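Local coordinates for ribosomal protein L11 methyltransferase (Lactobacillus delbrueckii subsp. bulgaricus ATCC BAA-365, PDB 3GRZ), which probably trimethylates lysine side chains of ribosomal protein L11 with S-adenosyl-L-methionine as methyl donor, the present chain being its C-terminal methyltransferase domain, at residues 153-165 against 182-195. Sequence-based numbering, arbitrary orientation.
Sequences GQVIFSGIDYLQL and KMRAGRWIGLAISR
Strands 153-161 and 188-195 form part of the antiparallel side of the Rossmann-like methyltransferase sheet, where the last strand runs antiparallel to both its neighbours, 153-161 and 177-185, the latter carrying the sheet on into the second subunit. Val155 with Ile193 and Phe157 with Leu191 are hydrogen-bonded pairs; a beta bulge then shifts the register by one, and Ile160 pairs with Ile189, firmly from Ile189 N to Ile160 O at 2.7 Å and weakly in return. The bulge lies beside Asn132, predicted to bind S-adenosyl-L-methionine. On the face packed against helix 135-145, Ile193 CD1 sits over the Phe157 ring, 4.0 Å from its centroid, and Ile160 CD1 meets Leu191 CD1 at 3.7 Å. Beyond the bulge, the guanidinium of Arg184 lies over one face of Tyr162, planes 24° apart, its NE fixed by Gly186 O in the hairpin turn. Asp161, its CG anti to the backbone N (chi1 -176°), presents a carboxylate nearly coplanar with the Arg187 guanidinium; Arg187 NH2 meets the syn side of Asp161 OD2 at 3.3 Å. Asp161 OD2 also accepts from Leu163 N, 3.2 Å away, closing an Asx turn. An asparagine at Asp161 would probably leave the Arg187 charge without its mate. Salt bridge and cation-pi stack thus tie the partly exposed hairpin end to the turn after 153-161.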
loop_
_atom_site.group_PDB
_atom_site.type_symbol
_atom_site.label_atom_id
_atom_site.label_comp_id
_atom_site.label_asym_id
_atom_site.label_seq_id
_atom_site.Cartn_x
_atom_site.Cartn_y
_atom_site.Cartn_z
ATOM N N GLY B 153 -0.426 7.057 18.268
ATOM C CA GLY B 153 -0.095 7.858 17.094
ATOM C C GLY B 153 0.860 7.145 16.161
ATOM O O GLY B 153 1.729 6.401 16.603
ATOM N N GLN B 154 0.691 7.372 14.860
ATOM C CA GLN B 154 1.521 6.749 13.841
ATOM C C GLN B 154 2.208 7.813 12.996
ATOM O O GLN B 154 1.786 8.970 12.973
ATOM C CB GLN B 154 0.667 5.837 12.965
ATOM C CG GLN B 154 0.151 4.646 13.725
ATOM C CD GLN B 154 -0.827 3.839 12.937
ATOM O OE1 GLN B 154 -2.022 4.147 12.901
ATOM N NE2 GLN B 154 -0.339 2.782 12.312
ATOM N N VAL B 155 3.289 7.419 12.335
ATOM C CA VAL B 155 4.120 8.348 11.577
ATOM C C VAL B 155 4.441 7.674 10.240
ATOM O O VAL B 155 4.738 6.475 10.194
ATOM C CB VAL B 155 5.414 8.777 12.360
ATOM C CG1 VAL B 155 6.311 9.652 11.529
ATOM C CG2 VAL B 155 5.066 9.585 13.626
ATOM N N ILE B 156 4.333 8.430 9.155
ATOM C CA ILE B 156 4.776 7.963 7.844
ATOM C C ILE B 156 5.854 8.889 7.291
ATOM O O ILE B 156 5.611 10.087 7.115
ATOM C CB ILE B 156 3.613 7.901 6.843
ATOM C CG1 ILE B 156 2.506 7.000 7.394
ATOM C CG2 ILE B 156 4.109 7.422 5.464
ATOM C CD1 ILE B 156 1.181 7.302 6.803
ATOM N N PHE B 157 7.040 8.332 7.046
ATOM C CA PHE B 157 8.137 9.050 6.405
ATOM C C PHE B 157 8.337 8.534 5.009
ATOM O O PHE B 157 8.237 7.334 4.763
ATOM C CB PHE B 157 9.474 8.845 7.130
ATOM C CG PHE B 157 9.615 9.616 8.423
ATOM C CD1 PHE B 157 8.684 10.594 8.795
ATOM C CD2 PHE B 157 10.719 9.387 9.246
ATOM C CE1 PHE B 157 8.835 11.312 9.980
ATOM C CE2 PHE B 157 10.884 10.103 10.446
ATOM C CZ PHE B 157 9.939 11.052 10.817
ATOM N N SER B 158 8.651 9.442 4.099
ATOM C CA SER B 158 9.125 9.064 2.781
ATOM C C SER B 158 10.192 10.080 2.379
ATOM O O SER B 158 10.437 11.050 3.121
ATOM C CB SER B 158 7.981 9.036 1.781
ATOM O OG SER B 158 8.406 8.384 0.601
ATOM N N GLY B 159 10.841 9.845 1.243
ATOM C CA GLY B 159 11.902 10.725 0.752
ATOM C C GLY B 159 13.275 10.365 1.303
ATOM O O GLY B 159 14.211 11.153 1.187
ATOM N N ILE B 160 13.393 9.177 1.897
ATOM C CA ILE B 160 14.662 8.708 2.477
ATOM C C ILE B 160 15.483 7.977 1.432
ATOM O O ILE B 160 15.055 6.940 0.929
ATOM C CB ILE B 160 14.425 7.756 3.679
ATOM C CG1 ILE B 160 13.655 8.471 4.781
ATOM C CG2 ILE B 160 15.756 7.222 4.244
ATOM C CD1 ILE B 160 12.864 7.536 5.704
ATOM N N ASP B 161 16.661 8.507 1.091
ATOM C CA ASP B 161 17.618 7.736 0.278
ATOM C C ASP B 161 18.138 6.537 1.085
ATOM O O ASP B 161 18.363 6.671 2.279
ATOM C CB ASP B 161 18.787 8.620 -0.165
ATOM C CG ASP B 161 19.734 7.890 -1.084
ATOM O OD1 ASP B 161 19.370 7.681 -2.257
ATOM O OD2 ASP B 161 20.824 7.494 -0.624
ATOM N N TYR B 162 18.325 5.379 0.445
ATOM C CA TYR B 162 18.696 4.139 1.157
ATOM C C TYR B 162 20.001 4.219 1.972
ATOM O O TYR B 162 20.132 3.558 3.009
ATOM C CB TYR B 162 18.712 2.920 0.211
ATOM C CG TYR B 162 19.932 2.818 -0.681
ATOM C CD1 TYR B 162 20.961 1.903 -0.405
ATOM C CD2 TYR B 162 20.063 3.633 -1.800
ATOM C CE1 TYR B 162 22.085 1.812 -1.236
ATOM C CE2 TYR B 162 21.170 3.558 -2.623
ATOM C CZ TYR B 162 22.178 2.651 -2.346
ATOM O OH TYR B 162 23.265 2.601 -3.195
ATOM N N LEU B 163 20.936 5.050 1.515
ATOM C CA LEU B 163 22.193 5.294 2.231
ATOM C C LEU B 163 21.987 6.062 3.535
ATOM O O LEU B 163 22.801 5.961 4.451
ATOM C CB LEU B 163 23.188 6.034 1.334
ATOM C CG LEU B 163 23.671 5.303 0.073
ATOM C CD1 LEU B 163 24.416 6.255 -0.869
ATOM C CD2 LEU B 163 24.536 4.090 0.410
ATOM N N GLN B 164 20.889 6.816 3.613
ATOM C CA GLN B 164 20.550 7.598 4.797
ATOM C C GLN B 164 19.771 6.799 5.842
ATOM O O GLN B 164 19.579 7.264 6.967
ATOM C CB GLN B 164 19.730 8.820 4.394
ATOM C CG GLN B 164 20.392 9.718 3.364
ATOM C CD GLN B 164 21.024 10.964 3.976
ATOM O OE1 GLN B 164 21.597 10.925 5.077
ATOM N NE2 GLN B 164 20.914 12.086 3.260
ATOM N N LEU B 165 19.312 5.609 5.470
ATOM C CA LEU B 165 18.475 4.796 6.366
ATOM C C LEU B 165 19.060 4.423 7.758
ATOM O O LEU B 165 18.354 4.574 8.754
ATOM C CB LEU B 165 17.874 3.580 5.620
ATOM C CG LEU B 165 16.887 2.656 6.352
ATOM C CD1 LEU B 165 15.653 3.403 6.900
ATOM C CD2 LEU B 165 16.485 1.505 5.447
ATOM N N LYS B 182 8.725 -1.144 6.300
ATOM C CA LYS B 182 9.764 -0.522 5.508
ATOM C C LYS B 182 9.465 -0.823 4.040
ATOM O O LYS B 182 9.218 -1.969 3.663
ATOM C CB LYS B 182 11.127 -1.076 5.916
ATOM C CG LYS B 182 12.294 -0.540 5.096
ATOM C CD LYS B 182 13.630 -1.055 5.632
ATOM C CE LYS B 182 13.955 -2.457 5.114
ATOM N NZ LYS B 182 15.160 -3.041 5.781
ATOM N N MET B 183 9.451 0.213 3.215
ATOM C CA MET B 183 9.203 0.024 1.786
ATOM C C MET B 183 10.380 0.601 1.019
ATOM O O MET B 183 10.903 1.636 1.393
ATOM C CB MET B 183 7.912 0.732 1.364
ATOM C CG MET B 183 6.618 0.104 1.853
ATOM S SD MET B 183 5.180 1.162 1.466
ATOM C CE MET B 183 5.346 2.424 2.700
ATOM N N ARG B 184 10.819 -0.082 -0.030
ATOM C CA ARG B 184 11.890 0.425 -0.845
ATOM C C ARG B 184 11.553 0.289 -2.316
ATOM O O ARG B 184 11.330 -0.824 -2.799
ATOM C CB ARG B 184 13.216 -0.280 -0.533
ATOM C CG ARG B 184 14.300 0.139 -1.525
ATOM C CD ARG B 184 15.690 -0.134 -1.074
ATOM N NE ARG B 184 16.628 0.250 -2.124
ATOM C CZ ARG B 184 17.935 0.033 -2.074
ATOM N NH1 ARG B 184 18.705 0.409 -3.087
ATOM N NH2 ARG B 184 18.468 -0.557 -1.014
ATOM N N ALA B 185 11.517 1.427 -3.013
ATOM C CA ALA B 185 11.343 1.478 -4.466
ATOM C C ALA B 185 12.494 2.271 -5.095
ATOM O O ALA B 185 12.649 3.469 -4.832
ATOM C CB ALA B 185 9.991 2.109 -4.834
ATOM N N GLY B 186 13.297 1.603 -5.917
ATOM C CA GLY B 186 14.518 2.201 -6.462
ATOM C C GLY B 186 15.471 2.466 -5.320
ATOM O O GLY B 186 15.729 1.580 -4.518
ATOM N N ARG B 187 15.961 3.697 -5.209
ATOM C CA ARG B 187 16.836 4.046 -4.086
ATOM C C ARG B 187 16.088 4.663 -2.902
ATOM O O ARG B 187 16.690 4.985 -1.875
ATOM C CB ARG B 187 18.026 4.904 -4.550
ATOM C CG ARG B 187 17.741 6.326 -5.071
ATOM C CD ARG B 187 19.076 6.983 -5.545
ATOM N NE ARG B 187 20.086 6.997 -4.472
ATOM C CZ ARG B 187 21.405 6.871 -4.631
ATOM N NH1 ARG B 187 21.945 6.713 -5.838
ATOM N NH2 ARG B 187 22.196 6.903 -3.561
ATOM N N TRP B 188 14.769 4.785 -3.041
ATOM C CA TRP B 188 13.935 5.494 -2.061
ATOM C C TRP B 188 13.286 4.581 -1.045
ATOM O O TRP B 188 12.840 3.495 -1.382
ATOM C CB TRP B 188 12.844 6.309 -2.768
ATOM C CG TRP B 188 13.413 7.322 -3.676
ATOM C CD1 TRP B 188 13.391 7.302 -5.047
ATOM C CD2 TRP B 188 14.141 8.490 -3.298
ATOM N NE1 TRP B 188 14.044 8.400 -5.539
ATOM C CE2 TRP B 188 14.514 9.150 -4.490
ATOM C CE3 TRP B 188 14.505 9.056 -2.062
ATOM C CZ2 TRP B 188 15.232 10.350 -4.487
ATOM C CZ3 TRP B 188 15.220 10.251 -2.061
ATOM C CH2 TRP B 188 15.577 10.882 -3.266
ATOM N N ILE B 189 13.214 5.061 0.187
ATOM C CA ILE B 189 12.661 4.328 1.309
ATOM C C ILE B 189 11.460 5.065 1.870
ATOM O O ILE B 189 11.483 6.298 2.003
ATOM C CB ILE B 189 13.724 4.176 2.453
ATOM C CG1 ILE B 189 15.047 3.602 1.923
ATOM C CG2 ILE B 189 13.187 3.363 3.620
ATOM C CD1 ILE B 189 15.061 2.131 1.692
ATOM N N GLY B 190 10.413 4.308 2.198
ATOM C CA GLY B 190 9.287 4.810 2.983
ATOM C C GLY B 190 9.138 3.990 4.250
ATOM O O GLY B 190 9.377 2.784 4.243
ATOM N N LEU B 191 8.745 4.634 5.341
ATOM C CA LEU B 191 8.577 3.941 6.624
ATOM C C LEU B 191 7.242 4.223 7.286
ATOM O O LEU B 191 6.816 5.379 7.351
ATOM C CB LEU B 191 9.676 4.353 7.614
ATOM C CG LEU B 191 11.144 4.269 7.204
ATOM C CD1 LEU B 191 11.991 4.966 8.275
ATOM C CD2 LEU B 191 11.575 2.815 7.029
ATOM N N ALA B 192 6.605 3.166 7.789
ATOM C CA ALA B 192 5.483 3.290 8.715
ATOM C C ALA B 192 6.036 3.079 10.124
ATOM O O ALA B 192 6.713 2.080 10.389
ATOM C CB ALA B 192 4.394 2.277 8.403
ATOM N N ILE B 193 5.740 4.029 11.006
ATOM C CA ILE B 193 6.395 4.183 12.297
ATOM C C ILE B 193 5.349 4.308 13.412
ATOM O O ILE B 193 4.310 4.940 13.233
ATOM C CB ILE B 193 7.329 5.438 12.282
ATOM C CG1 ILE B 193 8.512 5.231 11.328
ATOM C CG2 ILE B 193 7.855 5.802 13.683
ATOM C CD1 ILE B 193 9.071 6.543 10.764
ATOM N N SER B 194 5.616 3.688 14.558
ATOM C CA SER B 194 4.825 3.926 15.772
ATOM C C SER B 194 5.745 3.960 16.993
ATOM O O SER B 194 6.950 3.744 16.855
ATOM C CB SER B 194 3.728 2.863 15.930
ATOM O OG SER B 194 4.270 1.550 15.929
ATOM N N ARG B 195 5.197 4.273 18.169
ATOM C CA ARG B 195 5.975 4.238 19.417
ATOM C C ARG B 195 6.407 2.811 19.738
ATOM O O ARG B 195 5.643 1.865 19.507
ATOM C CB ARG B 195 5.165 4.791 20.593
ATOM C CG ARG B 195 4.754 6.247 20.465
ATOM C CD ARG B 195 4.314 6.787 21.815
ATOM N NE ARG B 195 3.483 7.980 21.695
ATOM C CZ ARG B 195 3.939 9.224 21.817
ATOM N NH1 ARG B 195 5.228 9.443 22.056
ATOM N NH2 ARG B 195 3.107 10.251 21.702
HETATM O O HOH W 1 2.462 4.675 18.560
#